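Local atomic coordinates of chitinase (Jonesia denitrificans, PDB entry 5VG0), a protein that binds copper through a histidine brace as the lytic polysaccharide monooxygenase domain of a larger protein that probably degrades chitin. Residues 1-4 against 10-13; 70-75 against 120-125. One frame throughout, in Å; residues are numbered along the deposited sequence.

Interaction 1: residues 1-4 against 10-13. With CU (copper (II) ion), chain C; PER (peroxide ion), chain D.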
loop_
_atom_site.group_PDB
_atom_site.type_symbol
_atom_site.label_atom_id
_atom_site.label_comp_id
_atom_site.label_asym_id
_atom_site.label_seq_id
_atom_site.Cartn_x
_atom_site.Cartn_y
_atom_site.Cartn_z
ATOM N N HIS A 1 -1.205 -11.120 -5.140
ATOM C CA HIS A 1 -1.262 -9.874 -5.900
ATOM C C HIS A 1 -2.469 -9.059 -5.482
ATOM O O HIS A 1 -3.562 -9.599 -5.298
ATOM C CB HIS A 1 -1.286 -10.162 -7.395
ATOM C CG HIS A 1 0.050 -10.552 -7.930
ATOM N ND1 HIS A 1 0.820 -11.525 -7.344
ATOM C CD2 HIS A 1 0.775 -10.080 -8.967
ATOM C CE1 HIS A 1 1.951 -11.657 -8.011
ATOM N NE2 HIS A 1 1.947 -10.788 -9.000
ATOM N N GLY A 2 -2.274 -7.758 -5.330
ATOM C CA GLY A 2 -3.346 -6.866 -4.931
ATOM C C GLY A 2 -2.773 -5.517 -4.581
ATOM O O GLY A 2 -1.557 -5.343 -4.479
ATOM N N TRP A 3 -3.661 -4.549 -4.405
ATOM C CA TRP A 3 -3.229 -3.186 -4.111
ATOM C C TRP A 3 -4.332 -2.442 -3.364
ATOM O O TRP A 3 -5.490 -2.860 -3.339
ATOM C CB TRP A 3 -2.765 -2.434 -5.362
ATOM C CG TRP A 3 -3.804 -1.941 -6.300
ATOM C CD1 TRP A 3 -4.175 -0.648 -6.448
ATOM C CD2 TRP A 3 -4.560 -2.682 -7.271
ATOM N NE1 TRP A 3 -5.112 -0.521 -7.437
ATOM C CE2 TRP A 3 -5.369 -1.758 -7.962
ATOM C CE3 TRP A 3 -4.627 -4.027 -7.623
ATOM C CZ2 TRP A 3 -6.249 -2.138 -8.974
ATOM C CZ3 TRP A 3 -5.488 -4.408 -8.633
ATOM C CH2 TRP A 3 -6.294 -3.468 -9.295
ATOM N N VAL A 4 -3.951 -1.318 -2.774
ATOM C CA VAL A 4 -4.864 -0.472 -2.020
ATOM C C VAL A 4 -5.502 0.535 -2.963
ATOM O O VAL A 4 -4.808 1.324 -3.616
ATOM C CB VAL A 4 -4.137 0.234 -0.870
ATOM C CG1 VAL A 4 -5.063 1.197 -0.166
ATOM C CG2 VAL A 4 -3.582 -0.781 0.116
ATOM N N ARG A 10 0.052 4.884 -4.367
ATOM C CA ARG A 10 0.827 5.423 -5.477
ATOM C C ARG A 10 0.605 4.603 -6.746
ATOM O O ARG A 10 0.383 5.169 -7.821
ATOM C CB ARG A 10 2.309 5.526 -5.098
ATOM C CG ARG A 10 2.581 6.592 -4.044
ATOM C CD ARG A 10 4.056 6.782 -3.793
ATOM N NE ARG A 10 4.257 7.819 -2.794
ATOM C CZ ARG A 10 5.424 8.261 -2.373
ATOM N NH1 ARG A 10 6.547 7.767 -2.845
ATOM N NH2 ARG A 10 5.434 9.220 -1.470
ATOM N N GLN A 11 0.620 3.278 -6.638
ATOM C CA GLN A 11 0.408 2.458 -7.824
ATOM C C GLN A 11 -1.012 2.603 -8.358
ATOM O O GLN A 11 -1.215 2.560 -9.573
ATOM C CB GLN A 11 0.801 0.989 -7.594
ATOM C CG GLN A 11 0.189 0.288 -6.393
ATOM C CD GLN A 11 1.128 0.283 -5.214
ATOM O OE1 GLN A 11 1.551 1.341 -4.748
ATOM N NE2 GLN A 11 1.496 -0.894 -4.751
ATOM N N ALA A 12 -2.006 2.756 -7.472
ATOM C CA ALA A 12 -3.376 2.984 -7.931
ATOM C C ALA A 12 -3.499 4.267 -8.736
ATOM O O ALA A 12 -4.199 4.309 -9.753
ATOM C CB ALA A 12 -4.326 3.055 -6.741
ATOM N N LEU A 13 -2.824 5.324 -8.297
ATOM C CA LEU A 13 -2.892 6.603 -8.993
ATOM C C LEU A 13 -2.237 6.508 -10.355
ATOM O O LEU A 13 -2.733 7.079 -11.334
ATOM C CB LEU A 13 -2.244 7.681 -8.136
ATOM C CG LEU A 13 -3.023 7.994 -6.855
ATOM C CD1 LEU A 13 -2.158 8.764 -5.880
ATOM C CD2 LEU A 13 -4.282 8.745 -7.132
HETATM CU CU CU C . 0.091 -12.688 -5.883
HETATM O O1 PER D . 2.063 -13.468 -5.579
HETATM O O2 PER D . 1.163 -13.977 -6.644
HETATM O O HOH W 1 0.835 -3.983 -5.452
HETATM O O HOH W 2 -0.329 -14.260 -7.720
#
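W3 and A12 supply most of the surface buried where strand residues 1-4 meet helix residues 10-13, and they show how a large indole can be matched to a very small partner. The methyl CB of A12 sits at the rim of the indole, near its plane, with W3 CD1 3.7 Å away. It meets the short CD1-NE1 side of the ring. The same methyl is 3.6 Å from V4 O, a backbone oxygen that S9 also reaches by a hydrogen bond. W3 CG lies between its own backbone N and carbonyl carbon (chi1 76°), which folds the indole over beside the helix. Q11 packs close by, its CG 4.1 Å from W3 CB. Its chain bends at chi2, and the amide lies on the side toward the amino-terminal end of the strand. There a water donates to G2 O at 2.9 Å and accepts from Q11 NE2 at 3.2 Å, a bridge that stands in for any direct hydrogen bond between the segments; NE2 also reaches Y134 O. A serine in place of W3 would probably leave the A12 methyl without its indole edge and open a gap between strand and helix. Two residues before W3, at the N terminus, H1 binds copper through N at 2.2 Å and ND1 at 2.0 Å, with H78 as a second histidine, and a peroxide ion and a water also bound to the metal: the histidine brace characteristic of lytic polysaccharide monooxygenases.

Interaction 2: residues 70-75 against 120-125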
loop_
_atom_site.group_PDB
_atom_site.type_symbol
_atom_site.label_atom_id
_atom_site.label_comp_id
_atom_site.label_asym_id
_atom_site.label_seq_id
_atom_site.Cartn_x
_atom_site.Cartn_y
_atom_site.Cartn_z
ATOM N N LEU A 70 -9.710 1.750 4.916
ATOM C CA LEU A 70 -8.783 1.510 3.824
ATOM C C LEU A 70 -9.179 0.209 3.138
ATOM O O LEU A 70 -9.380 -0.806 3.804
ATOM C CB LEU A 70 -7.402 1.425 4.439
ATOM C CG LEU A 70 -6.254 1.226 3.501
ATOM C CD1 LEU A 70 -5.037 1.898 4.118
ATOM C CD2 LEU A 70 -6.005 -0.237 3.282
ATOM N N THR A 71 -9.277 0.240 1.816
ATOM C CA THR A 71 -9.781 -0.881 1.034
ATOM C C THR A 71 -8.719 -1.408 0.082
ATOM O O THR A 71 -8.081 -0.639 -0.648
ATOM C CB THR A 71 -11.039 -0.496 0.260
ATOM O OG1 THR A 71 -12.063 -0.169 1.204
ATOM C CG2 THR A 71 -11.518 -1.650 -0.623
ATOM N N TRP A 72 -8.545 -2.722 0.099
ATOM C CA TRP A 72 -7.725 -3.468 -0.841
ATOM C C TRP A 72 -8.580 -4.143 -1.902
ATOM O O TRP A 72 -9.695 -4.598 -1.635
ATOM C CB TRP A 72 -6.995 -4.597 -0.122
ATOM C CG TRP A 72 -5.890 -4.230 0.815
ATOM C CD1 TRP A 72 -5.999 -3.788 2.097
ATOM C CD2 TRP A 72 -4.491 -4.315 0.535
ATOM N NE1 TRP A 72 -4.749 -3.592 2.628
ATOM C CE2 TRP A 72 -3.805 -3.909 1.688
ATOM C CE3 TRP A 72 -3.754 -4.700 -0.588
ATOM C CZ2 TRP A 72 -2.413 -3.876 1.762
ATOM C CZ3 TRP A 72 -2.370 -4.667 -0.520
ATOM C CH2 TRP A 72 -1.717 -4.262 0.651
ATOM N N LYS A 73 -8.015 -4.252 -3.096
ATOM C CA LYS A 73 -8.494 -5.143 -4.144
ATOM C C LYS A 73 -7.419 -6.191 -4.357
ATOM O O LYS A 73 -6.281 -5.855 -4.684
ATOM C CB LYS A 73 -8.723 -4.371 -5.438
ATOM C CG LYS A 73 -9.149 -5.254 -6.586
ATOM C CD LYS A 73 -9.496 -4.433 -7.808
ATOM C CE LYS A 73 -10.031 -5.298 -8.931
ATOM N NZ LYS A 73 -10.393 -4.478 -10.109
ATOM N N LEU A 74 -7.768 -7.453 -4.142
ATOM C CA LEU A 74 -6.826 -8.545 -4.321
ATOM C C LEU A 74 -7.200 -9.308 -5.574
ATOM O O LEU A 74 -8.338 -9.745 -5.716
ATOM C CB LEU A 74 -6.834 -9.488 -3.123
ATOM C CG LEU A 74 -6.694 -8.832 -1.755
ATOM C CD1 LEU A 74 -6.600 -9.934 -0.691
ATOM C CD2 LEU A 74 -5.506 -7.891 -1.657
ATOM N N THR A 75 -6.259 -9.466 -6.482
ATOM C CA THR A 75 -6.502 -10.303 -7.649
ATOM C C THR A 75 -6.173 -11.755 -7.382
ATOM O O THR A 75 -6.736 -12.631 -8.032
ATOM C CB THR A 75 -5.734 -9.776 -8.868
ATOM O OG1 THR A 75 -4.345 -9.682 -8.570
ATOM C CG2 THR A 75 -6.241 -8.403 -9.265
ATOM N N ILE A 120 1.455 6.558 4.524
ATOM C CA ILE A 120 1.141 5.258 5.107
ATOM C C ILE A 120 1.732 4.192 4.204
ATOM O O ILE A 120 1.508 4.222 2.994
ATOM C CB ILE A 120 -0.379 5.061 5.218
ATOM C CG1 ILE A 120 -1.017 6.163 6.057
ATOM C CG2 ILE A 120 -0.703 3.682 5.783
ATOM C CD1 ILE A 120 -2.513 6.150 6.048
ATOM N N LEU A 121 2.484 3.252 4.768
ATOM C CA LEU A 121 2.922 2.063 4.047
ATOM C C LEU A 121 2.119 0.878 4.553
ATOM O O LEU A 121 2.101 0.606 5.758
ATOM C CB LEU A 121 4.410 1.806 4.258
ATOM C CG LEU A 121 4.926 0.455 3.722
ATOM C CD1 LEU A 121 4.855 0.408 2.207
ATOM C CD2 LEU A 121 6.314 0.161 4.233
ATOM N N ALA A 122 1.461 0.201 3.633
ATOM C CA ALA A 122 0.770 -1.044 3.908
ATOM C C ALA A 122 1.628 -2.171 3.370
ATOM O O ALA A 122 1.973 -2.179 2.194
ATOM C CB ALA A 122 -0.609 -1.046 3.266
ATOM N N ARG A 123 1.961 -3.115 4.239
ATOM C CA ARG A 123 2.778 -4.270 3.904
ATOM C C ARG A 123 1.929 -5.514 4.126
ATOM O O ARG A 123 1.523 -5.797 5.254
ATOM C CB ARG A 123 4.029 -4.263 4.772
ATOM C CG ARG A 123 5.055 -5.273 4.409
ATOM C CD ARG A 123 6.394 -4.909 5.062
ATOM N NE ARG A 123 6.423 -5.257 6.472
ATOM C CZ ARG A 123 7.495 -5.149 7.247
ATOM N NH1 ARG A 123 8.620 -4.625 6.783
ATOM N NH2 ARG A 123 7.444 -5.566 8.500
ATOM N N TRP A 124 1.658 -6.226 3.051
ATOM C CA TRP A 124 0.850 -7.445 3.073
ATOM C C TRP A 124 1.801 -8.634 3.044
ATOM O O TRP A 124 2.460 -8.881 2.032
ATOM C CB TRP A 124 -0.063 -7.461 1.845
ATOM C CG TRP A 124 -0.786 -8.747 1.606
ATOM C CD1 TRP A 124 -1.069 -9.724 2.502
ATOM C CD2 TRP A 124 -1.336 -9.176 0.355
ATOM N NE1 TRP A 124 -1.746 -10.741 1.886
ATOM C CE2 TRP A 124 -1.927 -10.427 0.567
ATOM C CE3 TRP A 124 -1.387 -8.621 -0.918
ATOM C CZ2 TRP A 124 -2.565 -11.138 -0.450
ATOM C CZ3 TRP A 124 -2.021 -9.329 -1.924
ATOM C CH2 TRP A 124 -2.598 -10.571 -1.686
ATOM N N ASN A 125 1.885 -9.367 4.152
ATOM C CA ASN A 125 2.802 -10.493 4.272
ATOM C C ASN A 125 2.106 -11.796 3.893
ATOM O O ASN A 125 1.078 -12.162 4.469
ATOM C CB ASN A 125 3.325 -10.570 5.700
ATOM C CG ASN A 125 4.138 -9.371 6.075
ATOM O OD1 ASN A 125 5.134 -9.056 5.435
ATOM N ND2 ASN A 125 3.714 -8.685 7.094
#
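W72 and W124 meet edge-to-face, the edge of W124 turned toward the face of W72, with planes at 69° and 5.8 Å between the centroid of the W72 six-membered ring and that of the W124 five-membered ring. The two bulky rings thus fit without stacking flat on one another. Beside them, the small CB of A122 leaves a shallow hollow in strand 120-125, and the end of the W72 indole fills it, CZ2 lying 3.7 Å from A122 CB. Further along the ring, W72 CH2 rests 3.8 Å from W124 CB, so one indole spans two inward-pointing positions of the facing strand. No hydrogen bond joins the segments: their axes come no closer than 11.2 Å and their directions differ by 42°, as expected of strands from the two packed sheets of the immunoglobulin-like beta-sandwich at the core of this domain. Between these two strands the contact is made by side chains. L74 adds the next bump. Its CD2 lies over one face of the W124 six-membered ring, 4.2 Å from the centroid, in a CH-pi contact. W124 CG is anti to the backbone N (chi1 170°), which brings the benzo end of the indole to meet the leucine arriving from the opposite direction. The indole nitrogens of the pair are buried yet satisfied, W72 NE1 by Y85 OH and W124 NE1 by T80 OG1. W83 stacks on W124, whose side chain comes to within about 5 Å of the bound copper.

In the fold
From the N terminus, strand 2-6 carries the chain away from the copper and into a short turn, and interaction 1 closes this five-residue link by laying helix 10-15 against the strand it has just left. Much later the chain returns in strand 68-74, which pairs antiparallel with 2-6; W3 O to K73 N and H1 O to T75 N, each 2.9 Å, are probable hydrogen bonds between them. Interaction 2 then closes a longer excursion of 44 residues, joining that sheet to strand 118-126 of the mixed sheet. The two contacts run in series, neither nested nor crossed, and V4 of the first packs on W72 of the second.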